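Local coordinates for host-nuclease inhibitor protein Gam, putative (Desulfovibrio vulgaris, PDB 2P2U), which is a putative host-nuclease inhibitor of the phage Mu Gam family that probably binds double-stranded DNA, its precise role not established, at residues E41-D44 against A45-R49; S105-T108 against K109-L113; D130-K133 against E134-Q137. All coordinates share one frame; numbering follows the deposited sequence.

Interaction 1 (E41-D44 against A45-R49); sequences EAID and AAKAR
Three backbone bonds of the i to i+4 kind join E41, A42 and I43 to the next turn of the helix. A45 N donates to E41 O at 3.1 Å. A46 N reaches A42 O at 3.0 Å. K47 N donates to I43 O at 3.1 Å, and its N-H...O angle of 171° makes this the straightest of the three.

Side-chain contacts are sparse, because three of the five residues after D44 are alanines. Their methyls lie against oxygens of the preceding turn: A45 CB is 3.3 Å from E41 O, and A48 CB sits 3.5 Å from D44 O. The one approach of side chain to side chain is between K47 and I43. With its CG anti to the carbonyl carbon (chi1 -79°) and the chain extended beyond, the lysine runs past I43, and its CE comes 4.2 Å from I43 CG2.

Among charges, D44 OD1 and K47 NZ stand 6.5 Å apart, too far for a salt bridge, so any attraction is probably weak.

A42, I43 and A46 also meet A46, I43 and A42 of the second subunit respectively, and R49 packs on Q38 of that subunit, a reversed order consistent with two copies of the long helix packing antiparallel, here through the middle of helix 15-74.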
ATOM      1  N   GLU A  41       8.795   9.809  17.211  1.00 85.12           N
ATOM      2  CA  GLU A  41       8.364   9.973  18.584  1.00 85.79           C
ATOM      3  C   GLU A  41       7.276  11.061  18.659  1.00 85.56           C
ATOM      4  O   GLU A  41       6.414  11.034  19.540  1.00 85.85           O
ATOM      5  CB  GLU A  41       9.568  10.331  19.457  1.00 85.94           C
ATOM      6  CG  GLU A  41       9.267  10.941  20.854  1.00 87.14           C
ATOM      7  CD  GLU A  41      10.506  10.985  21.753  1.00 87.26           C
ATOM      8  OE1 GLU A  41      10.528  10.262  22.775  1.00 88.64           O
ATOM      9  OE2 GLU A  41      11.475  11.722  21.428  1.00 90.99           O
ATOM     10  N   ALA A  42       7.333  12.021  17.735  1.00 85.14           N
ATOM     11  CA  ALA A  42       6.369  13.108  17.676  1.00 84.55           C
ATOM     12  C   ALA A  42       5.048  12.585  17.089  1.00 84.60           C
ATOM     13  O   ALA A  42       3.956  12.899  17.604  1.00 83.94           O
ATOM     14  CB  ALA A  42       6.920  14.270  16.864  1.00 84.02           C
ATOM     15  N   ILE A  43       5.192  11.782  16.029  1.00 84.07           N
ATOM     16  CA  ILE A  43       4.119  11.071  15.354  1.00 84.06           C
ATOM     17  C   ILE A  43       3.588   9.942  16.218  1.00 84.77           C
ATOM     18  O   ILE A  43       2.410   9.627  16.214  1.00 85.48           O
ATOM     19  CB  ILE A  43       4.647  10.497  14.048  1.00 83.64           C
ATOM     20  CG1 ILE A  43       4.632  11.581  12.994  1.00 83.73           C
ATOM     21  CG2 ILE A  43       3.899   9.246  13.600  1.00 82.68           C
ATOM     22  CD1 ILE A  43       5.513  11.247  11.835  1.00 84.19           C
ATOM     23  N   ASP A  44       4.462   9.311  16.965  1.00 85.48           N
ATOM     24  CA  ASP A  44       3.998   8.248  17.807  1.00 85.94           C
ATOM     25  C   ASP A  44       3.087   8.839  18.830  1.00 85.42           C
ATOM     26  O   ASP A  44       2.030   8.297  19.067  1.00 85.39           O
ATOM     27  CB  ASP A  44       5.162   7.506  18.466  1.00 86.32           C
ATOM     28  CG  ASP A  44       5.375   6.128  17.860  1.00 88.47           C
ATOM     29  OD1 ASP A  44       4.933   5.906  16.683  1.00 88.13           O
ATOM     30  OD2 ASP A  44       5.962   5.273  18.577  1.00 90.56           O
ATOM     31  N   ALA A  45       3.502   9.972  19.396  1.00 85.10           N
ATOM     32  CA  ALA A  45       2.778  10.633  20.465  1.00 85.08           C
ATOM     33  C   ALA A  45       1.427  11.197  19.968  1.00 85.54           C
ATOM     34  O   ALA A  45       0.407  11.151  20.677  1.00 86.17           O
ATOM     35  CB  ALA A  45       3.623  11.737  21.062  1.00 84.50           C
ATOM     36  N   ALA A  46       1.415  11.724  18.750  1.00 84.86           N
ATOM     37  CA  ALA A  46       0.209  12.302  18.248  1.00 83.82           C
ATOM     38  C   ALA A  46      -0.800  11.172  18.067  1.00 83.38           C
ATOM     39  O   ALA A  46      -1.908  11.277  18.565  1.00 83.68           O
ATOM     40  CB  ALA A  46       0.464  13.084  16.965  1.00 83.57           C
ATOM     41  N   LYS A  47      -0.412  10.074  17.423  1.00 82.69           N
ATOM     42  CA  LYS A  47      -1.351   8.984  17.181  1.00 82.29           C
ATOM     43  C   LYS A  47      -1.917   8.469  18.492  1.00 82.46           C
ATOM     44  O   LYS A  47      -2.978   7.857  18.519  1.00 83.07           O
ATOM     45  CB  LYS A  47      -0.700   7.829  16.418  1.00 82.01           C
ATOM     46  CG  LYS A  47      -0.569   8.059  14.931  1.00 81.15           C
ATOM     47  CD  LYS A  47      -0.178   6.768  14.164  1.00 82.31           C
ATOM     48  CE  LYS A  47       0.355   7.139  12.756  1.00 82.71           C
ATOM     49  NZ  LYS A  47       0.662   6.036  11.812  1.00 79.93           N
ATOM     50  N   ALA A  48      -1.213   8.725  19.584  1.00 82.55           N
ATOM     51  CA  ALA A  48      -1.565   8.149  20.869  1.00 82.78           C
ATOM     52  C   ALA A  48      -2.510   9.077  21.628  1.00 83.62           C
ATOM     53  O   ALA A  48      -3.402   8.601  22.330  1.00 83.86           O
ATOM     54  CB  ALA A  48      -0.305   7.860  21.687  1.00 82.44           C
ATOM     55  N   ARG A  49      -2.296  10.394  21.510  1.00 84.09           N
ATOM     56  CA  ARG A  49      -3.239  11.397  22.025  1.00 84.88           C
ATOM     57  C   ARG A  49      -4.592  11.272  21.287  1.00 85.42           C
ATOM     58  O   ARG A  49      -5.655  11.190  21.933  1.00 85.68           O
ATOM     59  CB  ARG A  49      -2.715  12.825  21.810  1.00 84.99           C
ATOM     60  CG  ARG A  49      -2.010  13.584  22.957  1.00 84.32           C
ATOM     61  CD  ARG A  49      -1.748  15.074  22.500  1.00 85.08           C
ATOM     62  NE  ARG A  49      -1.828  15.260  21.018  1.00 85.73           N
ATOM     63  CZ  ARG A  49      -1.747  16.423  20.339  1.00 84.36           C
ATOM     64  NH1 ARG A  49      -1.567  17.578  20.987  1.00 81.71           N
ATOM     65  NH2 ARG A  49      -1.852  16.431  18.996  1.00 82.50           N
TER

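Interaction 2 (S105-T108 against K109-L113); sequences SKIT and KDMTL
T108 is the N-cap of helix 109-118, and its hydroxyl and carbonyl oxygens both receive N-H groups from the first turn. T108 OG1 accepts from M111 N at 3.1 Å. T108 O takes two N-H groups, that of M111 N at 3.0 Å and that of T112 N at 3.3 Å. M111 N is therefore shared between the two threonine oxygens. The hydroxyl can take part because chi1 of 56° sets OG1 between the backbone N and the carbonyl carbon, turned to the start of the helix.

This is an ST motif used as a helix cap, at the point where the loop following strand 91-103 passes into the helix.

The selenomethionine M111 folds back over the capping residue. Its side chain crosses that of T108 at about a right angle, with SE 3.3 Å from T108 OG1, and the bend at chi3 (44°) turns CE toward I107. On the apolar side, I107 CG2 lies 4.0 Å from M111 CB, while I107 CD1 is 4.1 Å from M111 CE. The same CG2 branch of I107 also touches T112 OG1 at 3.7 Å, the two side chains again crossing nearly at right angles.

T112 is buried, and its OG1 hydrogen-bonds with Q103 NE2 of the same chain and V147 O of the second subunit. K109 extends from the first turn to make a salt bridge with D130 of the second subunit.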
ATOM      1  N   SER A 105     -21.583 -21.691  -0.132  1.00 52.77           N
ATOM      2  CA  SER A 105     -21.004 -22.120   1.148  1.00 53.28           C
ATOM      3  C   SER A 105     -19.687 -22.894   1.022  1.00 52.59           C
ATOM      4  O   SER A 105     -18.717 -22.508   1.686  1.00 53.22           O
ATOM      5  CB  SER A 105     -21.992 -22.827   2.092  1.00 53.88           C
ATOM      6  OG  SER A 105     -22.997 -23.576   1.357  1.00 57.28           O
ATOM      7  N   LYS A 106     -19.574 -23.970   0.242  1.00 50.14           N
ATOM      8  CA  LYS A 106     -18.274 -24.608   0.461  1.00 48.91           C
ATOM      9  C   LYS A 106     -17.309 -24.409  -0.677  1.00 48.21           C
ATOM     10  O   LYS A 106     -16.439 -25.259  -0.890  1.00 48.70           O
ATOM     11  CB  LYS A 106     -18.413 -26.077   0.814  1.00 49.73           C
ATOM     12  CG  LYS A 106     -19.615 -26.409   1.711  1.00 50.91           C
ATOM     13  CD  LYS A 106     -20.014 -27.847   1.568  1.00 50.77           C
ATOM     14  CE  LYS A 106     -21.514 -27.962   1.321  1.00 55.82           C
ATOM     15  NZ  LYS A 106     -21.872 -29.406   1.369  1.00 56.92           N
ATOM     16  N   ILE A 107     -17.458 -23.283  -1.390  1.00 45.74           N
ATOM     17  CA  ILE A 107     -16.833 -23.059  -2.662  1.00 43.01           C
ATOM     18  C   ILE A 107     -15.845 -21.881  -2.621  1.00 42.29           C
ATOM     19  O   ILE A 107     -16.223 -20.754  -2.488  1.00 42.39           O
ATOM     20  CB  ILE A 107     -17.898 -22.675  -3.718  1.00 43.13           C
ATOM     21  CG1 ILE A 107     -19.155 -23.559  -3.658  1.00 40.86           C
ATOM     22  CG2 ILE A 107     -17.286 -22.557  -5.145  1.00 41.99           C
ATOM     23  CD1 ILE A 107     -19.108 -24.862  -4.296  1.00 35.19           C
ATOM     24  N   THR A 108     -14.581 -22.128  -2.825  1.00 41.07           N
ATOM     25  CA  THR A 108     -13.631 -21.059  -2.784  1.00 40.15           C
ATOM     26  C   THR A 108     -13.694 -20.284  -4.043  1.00 41.69           C
ATOM     27  O   THR A 108     -14.147 -20.768  -5.028  1.00 42.33           O
ATOM     28  CB  THR A 108     -12.219 -21.612  -2.734  1.00 39.32           C
ATOM     29  OG1 THR A 108     -12.060 -22.485  -3.875  1.00 42.33           O
ATOM     30  CG2 THR A 108     -11.962 -22.342  -1.471  1.00 30.16           C
ATOM     31  N   LYS A 109     -13.135 -19.084  -4.025  1.00 44.40           N
ATOM     32  CA  LYS A 109     -13.063 -18.229  -5.217  1.00 45.91           C
ATOM     33  C   LYS A 109     -12.205 -18.843  -6.346  1.00 44.20           C
ATOM     34  O   LYS A 109     -12.469 -18.622  -7.522  1.00 45.36           O
ATOM     35  CB  LYS A 109     -12.633 -16.807  -4.788  1.00 46.39           C
ATOM     36  CG  LYS A 109     -11.829 -16.004  -5.802  1.00 50.06           C
ATOM     37  CD  LYS A 109     -11.831 -14.514  -5.428  1.00 51.08           C
ATOM     38  CE  LYS A 109     -11.502 -13.549  -6.627  1.00 51.58           C
ATOM     39  NZ  LYS A 109     -11.406 -12.168  -5.986  1.00 54.95           N
ATOM     40  N   ASP A 110     -11.199 -19.634  -6.027  1.00 43.08           N
ATOM     41  CA  ASP A 110     -10.486 -20.367  -7.071  1.00 42.31           C
ATOM     42  C   ASP A 110     -11.362 -21.490  -7.705  1.00 42.31           C
ATOM     43  O   ASP A 110     -11.126 -21.881  -8.864  1.00 42.31           O
ATOM     44  CB  ASP A 110      -9.277 -21.051  -6.503  1.00 42.96           C
ATOM     45  CG  ASP A 110      -8.039 -20.176  -6.364  1.00 47.12           C
ATOM     46  OD1 ASP A 110      -7.953 -19.025  -6.895  1.00 53.10           O
ATOM     47  OD2 ASP A 110      -7.098 -20.724  -5.721  1.00 50.14           O
HETATM   48  N   MSE A 111     -12.334 -22.058  -6.980  1.00 41.05           N
HETATM   49  CA  MSE A 111     -13.170 -23.050  -7.644  1.00 41.46           C
HETATM   50  C   MSE A 111     -14.170 -22.395  -8.598  1.00 37.89           C
HETATM   51  O   MSE A 111     -14.498 -22.951  -9.655  1.00 37.08           O
HETATM   52  CB  MSE A 111     -13.820 -23.989  -6.663  1.00 40.50           C
HETATM   53  CG  MSE A 111     -12.820 -24.664  -5.718  1.00 45.67           C
HETATM   54 SE   MSE A 111     -13.729 -25.348  -4.052  1.00 53.56          SE
HETATM   55  CE  MSE A 111     -15.318 -26.131  -4.979  1.00 47.63           C
ATOM     56  N   THR A 112     -14.625 -21.201  -8.251  1.00 35.93           N
ATOM     57  CA  THR A 112     -15.449 -20.404  -9.148  1.00 34.51           C
ATOM     58  C   THR A 112     -14.711 -20.029 -10.434  1.00 34.60           C
ATOM     59  O   THR A 112     -15.287 -20.117 -11.563  1.00 32.89           O
ATOM     60  CB  THR A 112     -15.904 -19.206  -8.428  1.00 34.24           C
ATOM     61  OG1 THR A 112     -16.850 -19.666  -7.456  1.00 38.13           O
ATOM     62  CG2 THR A 112     -16.568 -18.163  -9.309  1.00 31.56           C
ATOM     63  N   LEU A 113     -13.434 -19.638 -10.305  1.00 34.16           N
ATOM     64  CA  LEU A 113     -12.617 -19.420 -11.525  1.00 34.29           C
ATOM     65  C   LEU A 113     -12.517 -20.635 -12.448  1.00 33.59           C
ATOM     66  O   LEU A 113     -12.539 -20.485 -13.650  1.00 33.69           O
ATOM     67  CB  LEU A 113     -11.190 -19.020 -11.153  1.00 33.77           C
ATOM     68  CG  LEU A 113     -11.284 -17.617 -10.581  1.00 36.27           C
ATOM     69  CD1 LEU A 113     -10.004 -17.120  -9.943  1.00 32.72           C
ATOM     70  CD2 LEU A 113     -11.733 -16.645 -11.688  1.00 38.73           C
TER

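Interaction 3 (D130-K133 against E134-Q137); sequences DVNK and EAMQ
The carboxamide of N132 turns one flat face to the first turn of helix 133-136. A135 CB stands over that face, 4.0 Å from N132 ND2, and A135 N lies above the same face near N132 CG. E134 N is on this side as well, 3.5 Å from N132 OD1. N132 ND2 is hydrogen-bonded to E123 O of the second subunit, which holds the nitrogen end of the amide. With chi1 at -168°, CG is anti to the backbone N and the amide is carried alongside the turn.

N132 occupies the N-cap position, where strand 125-131 gives way to a single short turn of helix. The hydrogen bonds of this turn are all weak. N132 O accepts from A135 N at 3.4 Å and from M136 N at 3.5 Å, and K133 O accepts from Q137 N at 3.3 Å, this last one almost straight (177°). Q137 CG rests 3.7 Å from the same K133 oxygen.

The selenomethionine M136 points back toward the strand. Its CG passes 3.3 Å from N132 O, and a bend at chi2 brings CE to 3.6 Å from V131 CG1, the two side chains crossing at about a right angle. M136 is buried, and L116 of the second subunit packs against it, as L113 of that subunit does against V131. One residue earlier, D130 pairs antiparallel with a strand of the second subunit, carrying the sheet across the interface.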
ATOM      1  N   ASP A 130       2.555 -11.623 -15.476  1.00 53.44           N
ATOM      2  CA  ASP A 130       3.792 -10.955 -15.220  1.00 53.63           C
ATOM      3  C   ASP A 130       4.941 -11.818 -15.521  1.00 52.56           C
ATOM      4  O   ASP A 130       4.820 -12.999 -15.402  1.00 52.82           O
ATOM      5  CB  ASP A 130       3.849 -10.646 -13.775  1.00 55.23           C
ATOM      6  CG  ASP A 130       4.286  -9.288 -13.547  1.00 60.08           C
ATOM      7  OD1 ASP A 130       3.585  -8.429 -14.183  1.00 65.18           O
ATOM      8  OD2 ASP A 130       5.303  -9.103 -12.777  1.00 61.35           O
ATOM      9  N   VAL A 131       6.080 -11.223 -15.826  1.00 51.98           N
ATOM     10  CA  VAL A 131       7.224 -11.992 -16.250  1.00 51.47           C
ATOM     11  C   VAL A 131       7.906 -12.441 -15.035  1.00 52.02           C
ATOM     12  O   VAL A 131       8.124 -11.694 -14.176  1.00 52.80           O
ATOM     13  CB  VAL A 131       8.205 -11.154 -17.064  1.00 51.10           C
ATOM     14  CG1 VAL A 131       9.410 -11.956 -17.469  1.00 47.61           C
ATOM     15  CG2 VAL A 131       7.492 -10.588 -18.270  1.00 51.70           C
ATOM     16  N   ASN A 132       8.268 -13.685 -15.007  1.00 54.13           N
ATOM     17  CA  ASN A 132       8.945 -14.299 -13.909  1.00 56.56           C
ATOM     18  C   ASN A 132      10.446 -14.076 -14.014  1.00 57.97           C
ATOM     19  O   ASN A 132      11.152 -14.865 -14.662  1.00 57.42           O
ATOM     20  CB  ASN A 132       8.635 -15.800 -14.031  1.00 56.67           C
ATOM     21  CG  ASN A 132       9.024 -16.591 -12.809  1.00 58.84           C
ATOM     22  OD1 ASN A 132       9.570 -16.074 -11.827  1.00 58.18           O
ATOM     23  ND2 ASN A 132       8.740 -17.889 -12.869  1.00 63.43           N
ATOM     24  N   LYS A 133      10.968 -13.042 -13.375  1.00 60.85           N
ATOM     25  CA  LYS A 133      12.399 -12.776 -13.572  1.00 64.13           C
ATOM     26  C   LYS A 133      13.344 -13.802 -12.970  1.00 64.65           C
ATOM     27  O   LYS A 133      14.537 -13.788 -13.230  1.00 65.57           O
ATOM     28  CB  LYS A 133      12.826 -11.295 -13.375  1.00 65.10           C
ATOM     29  CG  LYS A 133      12.695 -10.604 -11.963  1.00 67.72           C
ATOM     30  CD  LYS A 133      12.638  -9.010 -12.089  1.00 66.84           C
ATOM     31  CE  LYS A 133      13.315  -8.258 -10.924  1.00 70.47           C
ATOM     32  NZ  LYS A 133      13.079  -8.809  -9.528  1.00 75.17           N
ATOM     33  N   GLU A 134      12.799 -14.781 -12.275  1.00 66.35           N
ATOM     34  CA  GLU A 134      13.649 -15.798 -11.673  1.00 67.77           C
ATOM     35  C   GLU A 134      13.856 -17.057 -12.438  1.00 68.05           C
ATOM     36  O   GLU A 134      14.887 -17.681 -12.253  1.00 69.91           O
ATOM     37  CB  GLU A 134      13.202 -16.104 -10.259  1.00 68.03           C
ATOM     38  CG  GLU A 134      13.176 -14.805  -9.472  1.00 71.98           C
ATOM     39  CD  GLU A 134      12.471 -14.931  -8.174  1.00 76.91           C
ATOM     40  OE1 GLU A 134      11.362 -15.564  -8.152  1.00 79.24           O
ATOM     41  OE2 GLU A 134      13.047 -14.406  -7.185  1.00 76.53           O
ATOM     42  N   ALA A 135      12.911 -17.477 -13.270  1.00 68.09           N
ATOM     43  CA  ALA A 135      13.247 -18.536 -14.222  1.00 67.78           C
ATOM     44  C   ALA A 135      14.167 -17.923 -15.271  1.00 67.94           C
ATOM     45  O   ALA A 135      14.940 -18.615 -15.900  1.00 67.93           O
ATOM     46  CB  ALA A 135      12.036 -19.078 -14.861  1.00 67.99           C
HETATM   47  N   MSE A 136      14.090 -16.604 -15.424  1.00 68.23           N
HETATM   48  CA  MSE A 136      14.875 -15.903 -16.424  1.00 68.60           C
HETATM   49  C   MSE A 136      16.359 -16.068 -16.091  1.00 69.43           C
HETATM   50  O   MSE A 136      17.101 -16.720 -16.843  1.00 69.58           O
HETATM   51  CB  MSE A 136      14.464 -14.414 -16.560  1.00 68.54           C
HETATM   52  CG  MSE A 136      13.103 -14.127 -17.262  1.00 65.89           C
HETATM   53 SE   MSE A 136      12.649 -15.362 -18.725  1.00 67.74          SE
HETATM   54  CE  MSE A 136      10.918 -14.705 -19.145  1.00 71.61           C
ATOM     55  N   GLN A 137      16.765 -15.542 -14.933  1.00 69.76           N
ATOM     56  CA  GLN A 137      18.155 -15.691 -14.407  1.00 69.62           C
ATOM     57  C   GLN A 137      18.977 -16.904 -14.823  1.00 67.03           C
ATOM     58  O   GLN A 137      20.131 -16.750 -15.125  1.00 67.22           O
ATOM     59  CB  GLN A 137      18.187 -15.545 -12.885  1.00 70.28           C
ATOM     60  CG  GLN A 137      18.181 -14.074 -12.396  1.00 72.59           C
ATOM     61  CD  GLN A 137      17.988 -13.949 -10.877  1.00 73.25           C
ATOM     62  OE1 GLN A 137      17.270 -13.053 -10.419  1.00 77.77           O
ATOM     63  NE2 GLN A 137      18.613 -14.857 -10.094  1.00 76.17           N
TER

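In the fold
All three contacts are local, and all three touch the second subunit. Interaction 1 lies in the long helix 15-74, its centre about 43 Å from the centres of interactions 2 and 3 and across the chain's centre from both. Interaction 2 leads into helix 109-118 and interaction 3 leaves strand 125-131 for helix 133-136, yet within one chain their nearest atoms are about 15 Å apart. They meet between subunits instead, through K109 with D130 and L113 with V131 of the second subunit, so the start of helix 109-118 in one chain lies against the end of strand 125-131 in the other. The dimer is thus joined both at its long helices and through the sheet region.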